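Local coordinates for protein beta-glucanase (Podospora anserina, PDB 4LE4) that probably hydrolyses beta-glucans as a family 131 glycoside hydrolase and binds cellotriose in the crystal, at residues A[117-120]-A[121-125]; A[198-201]-A[202-206]. One frame throughout, in Å; residues are numbered along the deposited sequence.

Interaction 1. Residues A[117-120]-A[121-125]; sequences IAFF and ESHFT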
loop_
_atom_site.group_PDB
_atom_site.type_symbol
_atom_site.label_atom_id
_atom_site.label_comp_id
_atom_site.label_asym_id
_atom_site.label_seq_id
_atom_site.Cartn_x
_atom_site.Cartn_y
_atom_site.Cartn_z
ATOM N N ILE A 117 -6.421 -1.458 1.514
ATOM C CA ILE A 117 -4.990 -1.457 1.226
ATOM C C ILE A 117 -4.420 -0.089 0.886
ATOM O O ILE A 117 -5.017 0.636 0.094
ATOM C CB ILE A 117 -4.774 -2.390 0.008
ATOM C CG1 ILE A 117 -5.388 -3.780 0.323
ATOM C CG2 ILE A 117 -3.294 -2.506 -0.326
ATOM C CD1 ILE A 117 -5.664 -4.662 -0.897
ATOM N N ALA A 118 -3.253 0.254 1.434
ATOM C CA ALA A 118 -2.625 1.557 1.093
ATOM C C ALA A 118 -3.635 2.712 1.277
ATOM O O ALA A 118 -3.789 3.607 0.426
ATOM C CB ALA A 118 -2.145 1.519 -0.330
ATOM N N PHE A 119 -4.287 2.702 2.420
ATOM C CA PHE A 119 -5.334 3.680 2.713
ATOM C C PHE A 119 -4.934 4.805 3.619
ATOM O O PHE A 119 -4.032 4.653 4.456
ATOM C CB PHE A 119 -6.539 2.951 3.360
ATOM C CG PHE A 119 -6.211 2.248 4.692
ATOM C CD1 PHE A 119 -5.794 0.906 4.714
ATOM C CD2 PHE A 119 -6.354 2.921 5.900
ATOM C CE1 PHE A 119 -5.532 0.256 5.941
ATOM C CE2 PHE A 119 -6.097 2.291 7.134
ATOM C CZ PHE A 119 -5.684 0.955 7.155
ATOM N N PHE A 120 -5.606 5.959 3.463
ATOM C CA PHE A 120 -5.376 7.066 4.384
ATOM C C PHE A 120 -6.293 6.820 5.581
ATOM O O PHE A 120 -7.278 6.094 5.470
ATOM C CB PHE A 120 -5.692 8.423 3.711
ATOM C CG PHE A 120 -4.678 8.808 2.674
ATOM C CD1 PHE A 120 -3.556 9.555 3.037
ATOM C CD2 PHE A 120 -4.787 8.354 1.366
ATOM C CE1 PHE A 120 -2.554 9.839 2.122
ATOM C CE2 PHE A 120 -3.782 8.632 0.432
ATOM C CZ PHE A 120 -2.646 9.387 0.830
ATOM N N GLU A 121 -5.971 7.411 6.727
ATOM C CA GLU A 121 -6.772 7.216 7.938
ATOM C C GLU A 121 -8.266 7.579 7.808
ATOM O O GLU A 121 -9.102 7.014 8.494
ATOM C CB GLU A 121 -6.140 7.983 9.095
ATOM C CG GLU A 121 -6.070 7.180 10.376
ATOM C CD GLU A 121 -4.923 7.588 11.290
ATOM O OE1 GLU A 121 -3.746 7.203 11.034
ATOM O OE2 GLU A 121 -5.209 8.304 12.279
ATOM N N SER A 122 -8.581 8.518 6.936
ATOM C CA SER A 122 -9.986 8.916 6.718
ATOM C C SER A 122 -10.593 8.095 5.579
ATOM O O SER A 122 -11.773 8.235 5.224
ATOM C CB SER A 122 -10.002 10.388 6.324
ATOM O OG SER A 122 -9.420 10.521 5.055
ATOM N N HIS A 123 -9.767 7.243 4.984
ATOM C CA HIS A 123 -10.170 6.419 3.852
ATOM C C HIS A 123 -10.681 7.214 2.640
ATOM O O HIS A 123 -11.493 6.712 1.867
ATOM C CB HIS A 123 -11.197 5.341 4.291
ATOM C CG HIS A 123 -10.640 4.354 5.280
ATOM N ND1 HIS A 123 -10.526 4.617 6.630
ATOM C CD2 HIS A 123 -10.152 3.102 5.102
ATOM C CE1 HIS A 123 -9.998 3.567 7.244
ATOM N NE2 HIS A 123 -9.761 2.640 6.336
ATOM N N PHE A 124 -10.148 8.419 2.423
ATOM C CA PHE A 124 -10.625 9.215 1.292
ATOM C C PHE A 124 -10.229 8.540 0.006
ATOM O O PHE A 124 -10.909 8.686 -1.014
ATOM C CB PHE A 124 -10.172 10.683 1.365
ATOM C CG PHE A 124 -8.701 10.920 1.145
ATOM C CD1 PHE A 124 -8.174 10.949 -0.132
ATOM C CD2 PHE A 124 -7.874 11.216 2.214
ATOM C CE1 PHE A 124 -6.828 11.277 -0.350
ATOM C CE2 PHE A 124 -6.527 11.551 2.018
ATOM C CZ PHE A 124 -6.005 11.581 0.732
ATOM N N THR A 125 -9.117 7.810 0.048
ATOM C CA THR A 125 -8.750 6.978 -1.107
ATOM C C THR A 125 -7.987 5.739 -0.573
ATOM O O THR A 125 -7.447 5.770 0.526
ATOM C CB THR A 125 -7.937 7.718 -2.186
ATOM O OG1 THR A 125 -7.959 6.930 -3.385
ATOM C CG2 THR A 125 -6.477 7.950 -1.738
#
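Phe120 to His123 form a type I beta turn, closed by the amide N of His123 on Phe120 O at 2.8 Å, and beyond it a weak bond from Phe120 N to Thr125 O (3.5 Å) joins strands 115-120 and 125-129 into a hairpin. On one side of the hairpin the rings of Phe120 and Phe124 make an offset stack, centroids 4.3 Å apart and planes at 18°. Phe124 CZ lies over the centre of the Phe120 ring, while the methyl CG2 of Thr125 meets the edge of that ring, 3.5 Å from Phe120 CE2. Phe124 reaches it because its CG stands between backbone N and carbonyl carbon (chi1 70°). Phe119 and His123 point the same way, their planes nearly parallel but slid apart, with His123 NE2 3.4 Å from Phe119 CD2. Tyr97 meets Phe120 edge-to-face, and Thr125 OG1 bonds to Cys146 O. Within 117-125 one firm backbone bond closes the turn, and aromatic packing supports it; the buried rings of Phe120 and Phe124 both touch Ile169, so their stack joins the hairpin to strand 163-170 of the opposing sheet in this concanavalin-clan fold.

Interaction 2. Residues A[198-201]-A[202-206]; sequences TSSN and GADWH
Ser200 and Asp204 tie the two ends of a tight loop together through side-chain hydrogen bonds. The hydroxyl OG of Ser200 gives its proton to Asp204 OD1 at 2.6 Å, on the syn lone pair of that oxygen, and accepts the amide N of Gly202 at 3.0 Å, which makes Ser200 to Gly202 an ST turn. Two bonds thus fix this hydroxyl; a chi1 of 170° sets OG opposite the backbone N, where it meets both Asp204 OD1 and the amide of Gly202. The other carboxylate oxygen, Asp204 OD2, takes a weak bond from Asn201 N at 3.3 Å. It also accepts a short bond from a water, 2.6 Å from Asp204 OD2, which donates as well to Ser199 O, 2.8 Å away. An asparagine at Asp204 would probably leave one of these donors facing an amide N-H, so that either Ser200 OG, or the water and Asn201 N, would lose the acceptor. Ser200 O in turn accepts a bond from Asn91 ND2.

As for packing, the amide of Asn201 folds back against Ala203, though the closeness of this approach is doubtful. Backbone shape contributes too, for Gly202 has a positive phi (89°) at which a CB would clash with Asn201 O.

The loop follows strand 188-195 and delivers the chain to strand 205-207, which pairs antiparallel with strand 115-120.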
loop_
_atom_site.group_PDB
_atom_site.type_symbol
_atom_site.label_atom_id
_atom_site.label_comp_id
_atom_site.label_asym_id
_atom_site.label_seq_id
_atom_site.Cartn_x
_atom_site.Cartn_y
_atom_site.Cartn_z
ATOM N N THR A 198 -10.275 15.549 1.144
ATOM C CA THR A 198 -8.917 15.125 1.315
ATOM C C THR A 198 -8.460 15.861 2.565
ATOM O O THR A 198 -8.208 17.064 2.544
ATOM C CB THR A 198 -8.099 15.496 0.066
ATOM O OG1 THR A 198 -6.874 14.768 0.078
ATOM C CG2 THR A 198 -7.813 16.969 0.004
ATOM N N SER A 199 -8.443 15.162 3.681
ATOM C CA SER A 199 -8.037 15.778 4.937
ATOM C C SER A 199 -6.996 14.817 5.465
ATOM O O SER A 199 -7.258 13.623 5.594
ATOM C CB SER A 199 -9.233 15.877 5.895
ATOM O OG SER A 199 -8.955 16.696 7.028
ATOM N N SER A 200 -5.805 15.326 5.734
ATOM C CA SER A 200 -4.729 14.473 6.219
ATOM C C SER A 200 -3.736 15.290 6.998
ATOM O O SER A 200 -3.552 16.468 6.709
ATOM C CB SER A 200 -4.019 13.815 5.032
ATOM O OG SER A 200 -2.825 13.156 5.425
ATOM N N ASN A 201 -3.100 14.663 7.987
ATOM C CA ASN A 201 -2.068 15.339 8.785
ATOM C C ASN A 201 -0.688 14.964 8.250
ATOM O O ASN A 201 0.323 15.442 8.762
ATOM C CB ASN A 201 -2.072 14.874 10.218
ATOM C CG ASN A 201 -1.179 13.666 10.407
ATOM O OD1 ASN A 201 -0.113 13.750 11.018
ATOM N ND2 ASN A 201 -1.593 12.541 9.844
ATOM N N GLY A 202 -0.631 14.073 7.267
ATOM C CA GLY A 202 0.667 13.683 6.727
ATOM C C GLY A 202 1.295 12.505 7.446
ATOM O O GLY A 202 2.299 11.976 6.989
ATOM N N ALA A 203 0.733 12.109 8.588
ATOM C CA ALA A 203 1.226 10.957 9.339
ATOM C C ALA A 203 0.022 10.044 9.417
ATOM O O ALA A 203 -0.409 9.660 10.496
ATOM C CB ALA A 203 1.653 11.361 10.726
ATOM N N ASP A 204 -0.530 9.704 8.267
ATOM C CA ASP A 204 -1.702 8.855 8.278
ATOM C C ASP A 204 -1.946 8.057 7.006
ATOM O O ASP A 204 -3.087 7.722 6.696
ATOM C CB ASP A 204 -2.922 9.697 8.581
ATOM C CG ASP A 204 -3.134 10.774 7.553
ATOM O OD1 ASP A 204 -2.299 10.904 6.641
ATOM O OD2 ASP A 204 -4.142 11.506 7.654
ATOM N N TRP A 205 -0.886 7.775 6.263
ATOM C CA TRP A 205 -1.043 6.938 5.085
ATOM C C TRP A 205 -0.575 5.571 5.574
ATOM O O TRP A 205 0.575 5.408 6.003
ATOM C CB TRP A 205 -0.168 7.394 3.930
ATOM C CG TRP A 205 -0.406 6.565 2.708
ATOM C CD1 TRP A 205 -1.609 6.084 2.250
ATOM C CD2 TRP A 205 0.578 6.133 1.767
ATOM N NE1 TRP A 205 -1.433 5.382 1.075
ATOM C CE2 TRP A 205 -0.098 5.393 0.760
ATOM C CE3 TRP A 205 1.968 6.299 1.668
ATOM C CZ2 TRP A 205 0.563 4.821 -0.314
ATOM C CZ3 TRP A 205 2.624 5.729 0.580
ATOM C CH2 TRP A 205 1.922 5.003 -0.390
ATOM N N HIS A 206 -1.457 4.591 5.465
ATOM C CA HIS A 206 -1.184 3.251 5.962
ATOM C C HIS A 206 -0.742 2.321 4.855
ATOM O O HIS A 206 -1.547 1.841 4.075
ATOM C CB HIS A 206 -2.432 2.694 6.656
ATOM C CG HIS A 206 -2.829 3.458 7.878
ATOM N ND1 HIS A 206 -2.919 2.873 9.121
ATOM C CD2 HIS A 206 -3.148 4.765 8.052
ATOM C CE1 HIS A 206 -3.271 3.787 10.013
ATOM N NE2 HIS A 206 -3.414 4.944 9.387
HETATM O O HOH W 1 -6.512 11.152 6.708
#

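Interactions 1 and 2 lie side by side, centres about 8 Å apart, where strands 115-120 and 205-207 are antiparallel neighbours in one sheet. Phe119 O receives the amide N of His206 at 2.8 Å in a probable hydrogen bond, and Glu121 OE1, at the turn of interaction 1, probably bonds His206 NE2 at the same distance. Two ring stacks add to these bonds: Trp205 on Phe120 and His206 on Phe119. At the start of the 198-206 loop, Thr198 OG1 packs 3.4 Å from Phe124 CZ. His206 ND1 is bonded to Glu81, so the imidazole links strand 78-84 with the hairpin turn of interaction 1.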